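Local coordinates for esterase D (Cellvibrio japonicus, PDB 2W46), which probably takes part in plant cell-wall breakdown, this chain being its family 35 carbohydrate-binding module, which binds glucuronate together with calcium, at residues 35-40 against 125-130; 48-53 against 136-141; 56-61 against 106-111. All blocks are in the same frame, centred on the assembly; numbering follows the deposited sequence.

Contact 1 (35-40 against 125-130); sequences FANTNN and LPNIDS. With NA (sodium ion), chain D; CA (calcium ion), chain C.
The sugar-binding end of this carbohydrate-binding module forms where strand 35-38 meets the start of strand 127-134. Ala36 and Ile128 form a single antiparallel, hydrogen-bonded bridge: Ala36 N gives to Ile128 O and Ile128 N to Ala36 O, both at 2.8 Å. Beyond it, Leu125 N donates to Thr38 OG1 (2.9 Å), and the Thr38 methyl CG2 lies against Leu125 CD1. Asn37 and Asn127 run side by side, amides turned 61° apart. With CG anti to the backbone N (chi1 177°), Asn37 brings OD1 to the sodium ion at 2.2 Å, its ND2 held by Asp24. Thr38 O and four waters complete the sodium shell; Asn127 ND2 bonds weakly to two of these. In the β-sandwich, Asn37 and Asn127 bind glucuronate, absent here, and Asn37, Thr38 and Asn40 a second calcium, whose site sodium appears to occupy, Asn40 ND2 reaching two of its waters. The Asn127 side chain crosses Phe35 at a slant, amide and ring planes 21° apart, Asn127 OD1 3.6 Å from Phe35 CE1. At the other end Asp129 binds the first calcium through O (2.4 Å) and OD1 (2.5 Å), with Gln10, Glu11, Thr31 and Gly34; its OD2 salt-bridges Arg63.

Contact 2 (48-53 against 136-141); sequences WAIDAT and GTVRAG
Ile50 and Val138 lie side by side and point the same way, with Ile50 CG2 3.8 Å from Val138 CB. This methyl stands anti to the backbone N of Ile50 and beside the carbonyl carbon, which sets it against Val138. Val138 CG1 also meets the methyl of Ala52, its partner in a non-hydrogen-bonded pair. Leu9 and Val133 pack on Ile50, and Leu7 and Val133 on Val138, so this side of the pairing faces the interior of the module.

Asp51 and Arg139 project from the other face, where they form a hydrogen-bonded pair. The extended Arg139 chain leaves Asp51 OD2 at the guanidinium edge, near its plane but 4.5 Å from Arg139 NH1, too far for a salt bridge. A water spans the interval, donating to Asp51 OD2 (2.7 Å) and accepting a weak bond from Arg139 NH1. Thr53 meets Arg139 at about a right angle, its methyl CG2 3.4 Å from NH1, while Thr137 CG2 lies over one guanidinium face, toward its rim.

In the β-sandwich, strand 138-140 adds an antiparallel partner to the edge of strand 45-52, which is paired elsewhere with strands 16-19 and 111-119. Asp51 and Arg139 exchange two backbone hydrogen bonds. Thr53 N meets Thr137 O at 3.1 Å in a nearly straight bond (N-H...O 167°), whereas Gly141 N approaches Ala49 O from well above the carbonyl plane (62° out of it), at 2.8 Å. Gly141, without a side chain, sits close against the backbone of Ala49 and Ile50. Beyond the strand ends, Thr53 and Thr137 cross obliquely, OG1 of Thr53 lying 3.4 Å from CB of Thr137; a second water connects that hydroxyl to Thr137 N.

Contact 3 (56-61 against 106-111); sequences GRRTLT and VDLVQG
Arg57 and Asp107 close a salt bridge across a non-hydrogen-bonded antiparallel pair, NH1 of Arg57 donating a hydrogen bond to OD2 of Asp107 at 2.8 Å. The acceptor lies nearly in the guanidinium plane, yet the carboxylate is met from above its own plane, and the two flat groups are turned 55° apart. Bends at chi2 (-75°) and chi3 (-80°) fold the arginine chain back so that CD lies against Asp107 OD1 and one guanidinium face lies over the backbone of Val106.

On the opposite face of the sheet Arg58 spends its polar end on backbone carbonyls. Arg58 NH1 donates to Gly56 O at 3.0 Å, from above the carbonyl plane, and also to Ser54 O; NE bonds Gly135 O, and NH2 a residue flanking the segments. Gly56 O thus serves two donors, since Leu108 N reaches it at 3.1 Å from the other side. Crossing Leu108 at about a right angle, the aliphatic part of Arg58 sets CD 3.7 Å from Leu108 CD1.

The pairing belongs to the four-stranded antiparallel sheet of the β-sandwich, in which strand 56-65 lies between strands 99-108 and 127-134. Arg58 and Val106 satisfy each other's backbone in both directions: Arg58 N reaches Val106 O at 2.8 Å and Val106 N reaches Arg58 O at 2.9 Å. Gly56 N donates to Leu108 O, and the N-H of Asp107 is bonded to the hydroxyl of Tyr86. Further along, Leu60 meets Val106 crosswise, CG 3.8 Å from CG2, with Leu76 and Ile78 of strand 74-78 packing on Leu60 and Val106 respectively.

Contact 1 lies on one side of the chain's centre, at the metal and glucuronate sites, and contacts 2 and 3 lie together on the other. Their centres are about 22 Å from that of contact 1 but only about 9 Å from each other. Contacts 2 and 3 meet directly: Ala52 O and Gly111 N, 2.7 Å apart, probably share a hydrogen bond, and the Ala52 methyl packs against Arg58 NH2. Contact 1 reaches contact 2 through the core, where Ile128 CG2 lies 3.9 Å from Trp48 CZ2. Contacts 1 and 3 do not touch, though their nearest atoms are about 4 Å apart; they share the sheet in which strands 127-134 and 56-65 are neighbours.

Contact 1 (35-40 against 125-130)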
# COMPACT_ATOMS: atom_id res chain seq x y z
N PHE A 35 -9.19 -4.49 -5.05
CA PHE A 35 -7.89 -4.57 -4.39
C PHE A 35 -6.86 -4.67 -5.49
O PHE A 35 -7.17 -5.11 -6.63
CB PHE A 35 -7.82 -5.80 -3.44
CG PHE A 35 -8.27 -7.12 -4.08
CD1 PHE A 35 -7.40 -7.91 -4.85
CD2 PHE A 35 -9.58 -7.58 -3.88
CE1 PHE A 35 -7.86 -9.16 -5.42
CE2 PHE A 35 -10.01 -8.78 -4.43
CZ PHE A 35 -9.16 -9.56 -5.20
N ALA A 36 -5.63 -4.29 -5.19
CA ALA A 36 -4.54 -4.45 -6.16
C ALA A 36 -3.94 -5.84 -6.06
O ALA A 36 -3.62 -6.31 -4.96
CB ALA A 36 -3.47 -3.39 -5.89
N ASN A 37 -3.80 -6.48 -7.22
CA ASN A 37 -3.22 -7.81 -7.39
C ASN A 37 -1.97 -7.64 -8.26
O ASN A 37 -2.09 -7.48 -9.45
CB ASN A 37 -4.25 -8.71 -8.09
CG ASN A 37 -3.72 -10.10 -8.38
OD1 ASN A 37 -2.60 -10.44 -8.02
ND2 ASN A 37 -4.53 -10.93 -9.04
N THR A 38 -0.79 -7.65 -7.66
CA THR A 38 0.44 -7.45 -8.42
C THR A 38 0.78 -8.63 -9.34
O THR A 38 0.40 -9.78 -9.06
CB THR A 38 1.66 -7.21 -7.50
OG1 THR A 38 1.78 -8.28 -6.57
CG2 THR A 38 1.51 -5.89 -6.71
N ASN A 39 1.51 -8.33 -10.42
CA ASN A 39 2.28 -9.38 -11.11
C ASN A 39 3.07 -10.21 -10.09
O ASN A 39 3.50 -9.69 -9.06
CB ASN A 39 3.29 -8.75 -12.11
CG ASN A 39 2.60 -7.94 -13.20
OD1 ASN A 39 1.49 -8.27 -13.61
ND2 ASN A 39 3.26 -6.90 -13.67
N ASN A 40 3.31 -11.48 -10.41
CA ASN A 40 4.22 -12.31 -9.63
C ASN A 40 5.65 -12.10 -10.03
O ASN A 40 6.21 -12.90 -10.74
CB ASN A 40 3.82 -13.79 -9.75
CG ASN A 40 2.34 -13.99 -9.57
OD1 ASN A 40 1.67 -14.59 -10.41
ND2 ASN A 40 1.82 -13.45 -8.50
N LEU A 125 3.41 -9.05 -4.29
CA LEU A 125 2.87 -8.65 -3.01
C LEU A 125 1.66 -9.53 -2.68
O LEU A 125 1.11 -10.21 -3.55
CB LEU A 125 2.42 -7.16 -3.05
CG LEU A 125 3.50 -6.08 -3.15
CD1 LEU A 125 2.86 -4.67 -3.37
CD2 LEU A 125 4.31 -6.09 -1.85
N PRO A 126 1.20 -9.46 -1.43
CA PRO A 126 -0.14 -10.00 -1.17
C PRO A 126 -1.12 -9.07 -1.93
O PRO A 126 -0.70 -8.04 -2.46
CB PRO A 126 -0.30 -9.80 0.32
CG PRO A 126 0.63 -8.67 0.67
CD PRO A 126 1.79 -8.78 -0.27
N ASN A 127 -2.40 -9.42 -1.98
CA ASN A 127 -3.41 -8.50 -2.52
C ASN A 127 -3.58 -7.31 -1.59
O ASN A 127 -3.71 -7.47 -0.36
CB ASN A 127 -4.73 -9.23 -2.71
CG ASN A 127 -4.65 -10.35 -3.78
OD1 ASN A 127 -5.49 -11.28 -3.82
ND2 ASN A 127 -3.65 -10.25 -4.67
N ILE A 128 -3.60 -6.11 -2.15
CA ILE A 128 -3.56 -4.91 -1.31
C ILE A 128 -4.90 -4.18 -1.42
O ILE A 128 -5.25 -3.68 -2.49
CB ILE A 128 -2.41 -3.93 -1.71
CG1 ILE A 128 -1.00 -4.60 -1.69
CG2 ILE A 128 -2.47 -2.69 -0.86
CD1 ILE A 128 -0.58 -5.20 -0.38
N ASP A 129 -5.65 -4.15 -0.32
CA ASP A 129 -6.99 -3.54 -0.32
C ASP A 129 -6.94 -2.00 -0.26
O ASP A 129 -7.66 -1.30 -0.99
CB ASP A 129 -7.78 -4.06 0.89
CG ASP A 129 -9.20 -3.48 0.98
OD1 ASP A 129 -9.85 -3.26 -0.07
OD2 ASP A 129 -9.70 -3.30 2.10
N SER A 130 -6.13 -1.47 0.65
CA SER A 130 -6.17 -0.02 0.91
C SER A 130 -4.91 0.43 1.69
O SER A 130 -4.19 -0.41 2.28
CB SER A 130 -7.42 0.31 1.73
OG SER A 130 -7.43 -0.39 2.99
NA NA D . -0.64 -11.20 -7.26
CA CA C . -9.91 -1.53 -1.86
O HOH W 1 -1.13 -9.60 -5.35
O HOH W 2 1.57 -11.22 -6.48
O HOH W 3 -0.68 -13.22 -8.28
O HOH W 4 -2.03 -12.49 -5.54

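Contact 2 (48-53 against 136-141)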
# COMPACT_ATOMS: atom_id res chain seq x y z
N TRP A 48 1.01 5.11 -4.39
CA TRP A 48 0.02 6.11 -4.03
C TRP A 48 0.75 7.44 -3.92
O TRP A 48 2.00 7.48 -3.90
CB TRP A 48 -0.53 5.81 -2.65
CG TRP A 48 -1.18 4.45 -2.43
CD1 TRP A 48 -2.49 4.17 -2.55
CD2 TRP A 48 -0.54 3.26 -1.94
NE1 TRP A 48 -2.73 2.84 -2.18
CE2 TRP A 48 -1.53 2.27 -1.82
CE3 TRP A 48 0.79 2.94 -1.62
CZ2 TRP A 48 -1.25 0.99 -1.35
CZ3 TRP A 48 1.06 1.65 -1.15
CH2 TRP A 48 0.06 0.70 -1.03
N ALA A 49 -0.02 8.52 -3.78
CA ALA A 49 0.57 9.82 -3.57
C ALA A 49 -0.22 10.53 -2.49
O ALA A 49 -1.45 10.54 -2.50
CB ALA A 49 0.60 10.66 -4.83
N ILE A 50 0.52 11.14 -1.58
CA ILE A 50 -0.05 11.84 -0.44
C ILE A 50 0.59 13.25 -0.34
O ILE A 50 1.83 13.39 -0.40
CB ILE A 50 0.28 11.04 0.85
CG1 ILE A 50 -0.37 9.65 0.82
CG2 ILE A 50 -0.16 11.79 2.11
CD1 ILE A 50 0.52 8.65 1.56
N ASP A 51 -0.26 14.26 -0.15
CA ASP A 51 0.22 15.62 0.15
C ASP A 51 0.10 15.83 1.67
O ASP A 51 -0.97 15.60 2.24
CB ASP A 51 -0.65 16.65 -0.61
CG ASP A 51 -0.17 18.07 -0.41
OD1 ASP A 51 0.67 18.54 -1.21
OD2 ASP A 51 -0.60 18.69 0.57
N ALA A 52 1.19 16.24 2.30
CA ALA A 52 1.22 16.55 3.73
C ALA A 52 1.44 18.04 3.87
O ALA A 52 2.33 18.62 3.23
CB ALA A 52 2.37 15.78 4.42
N THR A 53 0.62 18.69 4.69
CA THR A 53 0.79 20.13 4.89
C THR A 53 2.02 20.48 5.73
O THR A 53 2.52 21.62 5.66
CB THR A 53 -0.45 20.73 5.50
OG1 THR A 53 -0.65 20.15 6.80
CG2 THR A 53 -1.67 20.45 4.64
N GLY A 136 -1.29 14.58 11.30
CA GLY A 136 -1.43 15.98 10.81
C GLY A 136 -2.51 16.03 9.73
O GLY A 136 -3.56 15.39 9.86
N THR A 137 -2.25 16.80 8.68
CA THR A 137 -3.20 17.01 7.59
C THR A 137 -2.64 16.41 6.32
O THR A 137 -1.63 16.87 5.81
CB THR A 137 -3.53 18.50 7.38
OG1 THR A 137 -4.12 19.01 8.58
CG2 THR A 137 -4.51 18.68 6.20
N VAL A 138 -3.30 15.37 5.83
CA VAL A 138 -2.85 14.67 4.64
C VAL A 138 -4.04 14.48 3.71
O VAL A 138 -5.17 14.19 4.16
CB VAL A 138 -2.23 13.29 4.98
CG1 VAL A 138 -0.82 13.47 5.60
CG2 VAL A 138 -3.15 12.46 5.91
N ARG A 139 -3.79 14.66 2.42
CA ARG A 139 -4.80 14.55 1.39
C ARG A 139 -4.17 13.82 0.22
O ARG A 139 -2.94 13.64 0.18
CB ARG A 139 -5.23 15.95 0.93
CG ARG A 139 -5.79 16.86 1.99
CD ARG A 139 -6.12 18.20 1.36
NE ARG A 139 -6.49 19.25 2.32
CZ ARG A 139 -5.65 20.14 2.86
NH1 ARG A 139 -4.35 20.09 2.58
NH2 ARG A 139 -6.11 21.05 3.70
N ALA A 140 -4.99 13.41 -0.75
CA ALA A 140 -4.44 12.87 -2.01
C ALA A 140 -3.41 13.79 -2.63
O ALA A 140 -3.65 15.00 -2.79
CB ALA A 140 -5.57 12.57 -3.05
N GLY A 141 -2.26 13.21 -3.00
CA GLY A 141 -1.20 13.95 -3.70
C GLY A 141 -1.29 13.88 -5.22
O GLY A 141 -2.33 13.56 -5.78
O HOH W 5 -2.54 18.29 2.44
O HOH W 6 0.34 18.19 8.40

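Contact 3 (56-61 against 106-111)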
# COMPACT_ATOMS: atom_id res chain seq x y z
N GLY A 56 6.56 15.31 9.10
CA GLY A 56 6.28 14.76 10.43
C GLY A 56 5.96 13.30 10.32
O GLY A 56 5.73 12.78 9.19
N ARG A 57 5.94 12.62 11.46
CA ARG A 57 5.72 11.15 11.46
C ARG A 57 4.27 10.83 11.15
O ARG A 57 3.37 11.46 11.69
CB ARG A 57 6.07 10.52 12.82
CG ARG A 57 7.52 10.65 13.25
CD ARG A 57 8.42 9.72 12.49
NE ARG A 57 8.40 8.33 12.95
CZ ARG A 57 9.17 7.40 12.40
NH1 ARG A 57 9.94 7.74 11.39
NH2 ARG A 57 9.17 6.15 12.84
N ARG A 58 4.06 9.82 10.31
CA ARG A 58 2.73 9.28 10.04
C ARG A 58 2.71 7.78 10.33
O ARG A 58 3.76 7.13 10.23
CB ARG A 58 2.36 9.51 8.57
CG ARG A 58 1.60 10.79 8.32
CD ARG A 58 2.53 12.02 8.38
NE ARG A 58 1.76 13.24 8.13
CZ ARG A 58 2.32 14.44 7.95
NH1 ARG A 58 3.66 14.55 7.94
NH2 ARG A 58 1.54 15.52 7.78
N THR A 59 1.54 7.25 10.67
CA THR A 59 1.34 5.81 10.76
C THR A 59 0.60 5.36 9.52
O THR A 59 -0.50 5.87 9.22
CB THR A 59 0.59 5.41 12.06
OG1 THR A 59 1.32 5.89 13.22
CG2 THR A 59 0.42 3.83 12.13
N LEU A 60 1.20 4.43 8.79
CA LEU A 60 0.58 3.86 7.60
C LEU A 60 0.01 2.50 7.95
O LEU A 60 0.67 1.70 8.62
CB LEU A 60 1.59 3.70 6.44
CG LEU A 60 2.44 4.89 5.98
CD1 LEU A 60 3.21 4.54 4.67
CD2 LEU A 60 1.57 6.15 5.83
N THR A 61 -1.22 2.25 7.52
CA THR A 61 -1.83 0.96 7.72
C THR A 61 -2.21 0.37 6.36
O THR A 61 -2.98 0.99 5.58
CB THR A 61 -3.09 1.09 8.56
OG1 THR A 61 -2.78 1.73 9.79
CG2 THR A 61 -3.70 -0.32 8.88
N VAL A 106 6.37 6.12 9.43
CA VAL A 106 7.25 6.66 8.45
C VAL A 106 7.33 8.17 8.69
O VAL A 106 6.48 8.74 9.37
CB VAL A 106 6.74 6.41 7.01
CG1 VAL A 106 6.59 4.88 6.71
CG2 VAL A 106 5.41 7.17 6.75
N ASP A 107 8.33 8.81 8.11
CA ASP A 107 8.30 10.29 8.03
C ASP A 107 7.80 10.67 6.66
O ASP A 107 8.27 10.12 5.66
CB ASP A 107 9.70 10.84 8.24
CG ASP A 107 10.09 10.85 9.70
OD1 ASP A 107 9.59 11.72 10.46
OD2 ASP A 107 10.87 9.99 10.08
N LEU A 108 6.85 11.60 6.61
CA LEU A 108 6.48 12.25 5.36
C LEU A 108 7.07 13.65 5.35
O LEU A 108 7.18 14.32 6.39
CB LEU A 108 4.96 12.31 5.18
CG LEU A 108 4.20 10.97 5.12
CD1 LEU A 108 2.72 11.26 4.81
CD2 LEU A 108 4.79 10.04 4.08
N VAL A 109 7.46 14.09 4.16
CA VAL A 109 7.92 15.49 3.94
C VAL A 109 6.73 16.41 3.65
O VAL A 109 5.68 15.95 3.19
CB VAL A 109 8.95 15.53 2.78
CG1 VAL A 109 10.06 14.51 3.01
CG2 VAL A 109 8.28 15.27 1.41
N GLN A 110 6.87 17.72 3.94
CA GLN A 110 5.83 18.68 3.58
C GLN A 110 5.69 18.63 2.05
O GLN A 110 6.70 18.57 1.33
CB GLN A 110 6.15 20.13 4.03
CG GLN A 110 4.95 21.04 3.89
CD GLN A 110 5.17 22.52 4.30
OE1 GLN A 110 6.26 22.92 4.70
NE2 GLN A 110 4.12 23.33 4.16
N GLY A 111 4.46 18.60 1.56
CA GLY A 111 4.27 18.52 0.12
C GLY A 111 4.02 17.11 -0.37
O GLY A 111 3.46 16.27 0.37